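Local coordinates for protein Bis(5'-nucleosyl)-tetraphosphatase [asymmetrical] (Caenorhabditis elegans, PDB 1KTG) that asymmetrically hydrolyses diadenosine tetraphosphate to AMP and ATP with the help of divalent metal ions, as a monomeric enzyme of the Nudix family, at residues H31-K36 against V85-A90. Residues are numbered along the deposited sequence; the frame is centred on the assembly and turned at random.
Sequences HWTPPK and VKYWLA. With MG (magnesium ion), chain F; AMP (adenosine monophosphate), chain J.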
loop_
_atom_site.group_PDB
_atom_site.type_symbol
_atom_site.label_atom_id
_atom_site.label_comp_id
_atom_site.label_asym_id
_atom_site.label_seq_id
_atom_site.Cartn_x
_atom_site.Cartn_y
_atom_site.Cartn_z
ATOM N N HIS A 31 8.109 0.675 -10.876
ATOM C CA HIS A 31 8.165 -0.094 -9.637
ATOM C C HIS A 31 6.765 -0.348 -9.102
ATOM O O HIS A 31 5.791 0.276 -9.519
ATOM C CB HIS A 31 8.972 0.650 -8.589
ATOM C CG HIS A 31 8.446 2.014 -8.309
ATOM N ND1 HIS A 31 8.337 2.973 -9.289
ATOM C CD2 HIS A 31 7.962 2.571 -7.177
ATOM C CE1 HIS A 31 7.823 4.074 -8.769
ATOM N NE2 HIS A 31 7.586 3.855 -7.488
ATOM N N TRP A 32 6.695 -1.268 -8.154
ATOM C CA TRP A 32 5.447 -1.699 -7.558
ATOM C C TRP A 32 5.352 -1.309 -6.080
ATOM O O TRP A 32 6.270 -1.553 -5.310
ATOM C CB TRP A 32 5.367 -3.229 -7.629
ATOM C CG TRP A 32 5.351 -3.861 -9.000
ATOM C CD1 TRP A 32 6.404 -4.007 -9.861
ATOM C CD2 TRP A 32 4.232 -4.483 -9.637
ATOM N NE1 TRP A 32 6.003 -4.669 -10.998
ATOM C CE2 TRP A 32 4.671 -4.972 -10.886
ATOM C CE3 TRP A 32 2.893 -4.672 -9.280
ATOM C CZ2 TRP A 32 3.826 -5.624 -11.768
ATOM C CZ3 TRP A 32 2.059 -5.317 -10.152
ATOM C CH2 TRP A 32 2.525 -5.793 -11.384
ATOM N N THR A 33 4.228 -0.719 -5.691
ATOM C CA THR A 33 3.975 -0.384 -4.291
ATOM C C THR A 33 2.492 -0.562 -4.043
ATOM O O THR A 33 1.713 -0.674 -4.991
ATOM C CB THR A 33 4.326 1.080 -3.963
ATOM O OG1 THR A 33 3.286 1.938 -4.450
ATOM C CG2 THR A 33 5.606 1.554 -4.655
ATOM N N PRO A 34 2.085 -0.590 -2.778
ATOM C CA PRO A 34 0.659 -0.573 -2.465
ATOM C C PRO A 34 0.151 0.818 -2.826
ATOM O O PRO A 34 0.979 1.679 -3.128
ATOM C CB PRO A 34 0.620 -0.802 -0.941
ATOM C CG PRO A 34 1.971 -1.334 -0.599
ATOM C CD PRO A 34 2.911 -0.662 -1.563
ATOM N N PRO A 35 -1.157 1.041 -2.820
ATOM C CA PRO A 35 -1.695 2.362 -3.149
ATOM C C PRO A 35 -1.143 3.379 -2.170
ATOM O O PRO A 35 -1.203 3.142 -0.977
ATOM C CB PRO A 35 -3.207 2.187 -2.965
ATOM C CG PRO A 35 -3.434 0.686 -2.988
ATOM C CD PRO A 35 -2.211 0.074 -2.481
ATOM N N LYS A 36 -0.602 4.491 -2.661
ATOM C CA LYS A 36 -0.013 5.498 -1.774
ATOM C C LYS A 36 0.310 6.763 -2.543
ATOM O O LYS A 36 0.480 6.730 -3.753
ATOM C CB LYS A 36 1.265 4.963 -1.127
ATOM C CG LYS A 36 2.375 4.670 -2.111
ATOM C CD LYS A 36 3.337 5.829 -2.286
ATOM C CE LYS A 36 4.602 5.416 -3.061
ATOM N NZ LYS A 36 4.346 4.967 -4.474
ATOM N N VAL A 85 7.002 7.598 3.768
ATOM C CA VAL A 85 5.720 7.044 3.352
ATOM C C VAL A 85 5.161 6.246 4.517
ATOM O O VAL A 85 5.694 5.199 4.882
ATOM C CB VAL A 85 5.818 6.148 2.110
ATOM C CG1 VAL A 85 4.414 5.743 1.634
ATOM C CG2 VAL A 85 6.560 6.861 0.990
ATOM N N LYS A 86 4.098 6.762 5.116
ATOM C CA LYS A 86 3.465 6.066 6.220
ATOM C C LYS A 86 2.379 5.142 5.689
ATOM O O LYS A 86 1.512 5.582 4.944
ATOM C CB LYS A 86 2.837 7.062 7.180
ATOM C CG LYS A 86 2.203 6.389 8.380
ATOM C CD LYS A 86 1.881 7.368 9.499
ATOM C CE LYS A 86 1.324 6.618 10.687
ATOM N NZ LYS A 86 0.938 7.496 11.831
ATOM N N TYR A 87 2.430 3.872 6.084
ATOM C CA TYR A 87 1.435 2.874 5.675
ATOM C C TYR A 87 0.694 2.288 6.874
ATOM O O TYR A 87 1.303 1.978 7.894
ATOM C CB TYR A 87 2.118 1.670 5.000
ATOM C CG TYR A 87 2.686 1.926 3.628
ATOM C CD1 TYR A 87 4.033 2.212 3.457
ATOM C CD2 TYR A 87 1.888 1.833 2.505
ATOM C CE1 TYR A 87 4.558 2.429 2.203
ATOM C CE2 TYR A 87 2.404 2.041 1.248
ATOM C CZ TYR A 87 3.732 2.343 1.100
ATOM O OH TYR A 87 4.242 2.544 -0.160
ATOM N N TRP A 88 -0.612 2.120 6.707
ATOM C CA TRP A 88 -1.446 1.349 7.621
ATOM C C TRP A 88 -1.881 0.065 6.903
ATOM O O TRP A 88 -2.070 0.058 5.696
ATOM C CB TRP A 88 -2.710 2.114 7.994
ATOM C CG TRP A 88 -2.587 3.179 9.032
ATOM C CD1 TRP A 88 -2.801 3.050 10.384
ATOM C CD2 TRP A 88 -2.327 4.567 8.806
ATOM N NE1 TRP A 88 -2.644 4.261 11.007
ATOM C CE2 TRP A 88 -2.350 5.211 10.062
ATOM C CE3 TRP A 88 -2.043 5.332 7.669
ATOM C CZ2 TRP A 88 -2.120 6.580 10.204
ATOM C CZ3 TRP A 88 -1.822 6.688 7.817
ATOM C CH2 TRP A 88 -1.857 7.295 9.075
ATOM N N LEU A 89 -2.033 -1.024 7.655
ATOM C CA LEU A 89 -2.529 -2.291 7.113
ATOM C C LEU A 89 -4.066 -2.215 7.029
ATOM O O LEU A 89 -4.710 -1.712 7.926
ATOM C CB LEU A 89 -2.073 -3.450 8.012
ATOM C CG LEU A 89 -2.418 -4.871 7.564
ATOM C CD1 LEU A 89 -1.712 -5.236 6.259
ATOM C CD2 LEU A 89 -2.101 -5.882 8.652
ATOM N N ALA A 90 -4.651 -2.707 5.942
ATOM C CA ALA A 90 -6.091 -2.614 5.749
ATOM C C ALA A 90 -6.630 -3.821 4.998
ATOM O O ALA A 90 -6.119 -4.179 3.934
ATOM C CB ALA A 90 -6.422 -1.346 4.994
HETATM MG MG MG F . 0.875 7.008 -5.728
HETATM P P AMP J . 7.427 6.514 -5.366
HETATM O O1P AMP J . 6.742 5.164 -5.472
HETATM O O2P AMP J . 7.684 6.866 -3.919
HETATM O O3P AMP J . 6.671 7.509 -6.195
HETATM O "O5'" AMP J . 8.862 6.319 -6.071
HETATM C "C5'" AMP J . 9.751 7.417 -6.254
HETATM C "C4'" AMP J . 11.118 6.860 -6.609
HETATM O "O4'" AMP J . 11.622 6.181 -5.464
HETATM C "C3'" AMP J . 11.049 5.851 -7.744
HETATM O "O3'" AMP J . 12.137 6.068 -8.631
HETATM C "C2'" AMP J . 11.126 4.493 -7.066
HETATM O "O2'" AMP J . 11.908 3.557 -7.792
HETATM C "C1'" AMP J . 11.777 4.783 -5.723
HETATM N N9 AMP J . 11.217 4.009 -4.591
HETATM C C8 AMP J . 9.932 3.653 -4.374
HETATM N N7 AMP J . 9.839 2.953 -3.216
HETATM C C5 AMP J . 11.053 2.860 -2.680
HETATM C C6 AMP J . 11.627 2.250 -1.464
HETATM N N6 AMP J . 10.833 1.586 -0.589
HETATM N N1 AMP J . 12.949 2.369 -1.263
HETATM C C2 AMP J . 13.743 3.029 -2.134
HETATM N N3 AMP J . 13.272 3.608 -3.261
HETATM C C4 AMP J . 11.970 3.554 -3.581
HETATM O O HOH W 1 1.320 4.930 -5.675
HETATM O O HOH W 2 2.935 7.348 -5.479
HETATM O O HOH W 3 1.204 7.020 -7.839
#
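Tyr87 fits its phenol end against Pro34 and the aliphatic stem of Lys36. Its OH lies 3.4 Å from Lys36 CG, and its CE2 is 3.9 Å from Pro34 CG, the proline and tyrosine side chains crossing at about a right angle. Lys36 CG sits between the backbone N and the carbonyl carbon (chi1 64°), which carries it up against Tyr87 OH; farther out, CD meets Val85 CG1 at 4.1 Å. No hydrogen bond joins segments 31-36 and 85-90; this tight part is van der Waals packing, mostly of carbon atoms, between two strands of the Nudix fold, and Met124 of helix 122-137 touches both Pro34 and Tyr87.

The polar side begins where the lysine chain, already bent at chi2, turns at chi4 (63°). There NZ donates to Thr33 OG1, to two magnesium-bound waters and, at 2.6 Å, to O1P of AMP. His31 NE2 reaches the same oxygen in the plane of its ring (2.5 Å, 159° at the hydrogen), while C2' of the ribose lies over one ring face. Lys36 O binds the magnesium directly at 2.0 Å, and Glu56 shares that ion. An alanine in place of Lys36 would probably cost O1P and Thr33 OG1 a donor and open a gap beside Tyr87 OH. One residue thus couples buried packing, phosphate and metal in the AMP pocket, consistent with binding of a reaction product.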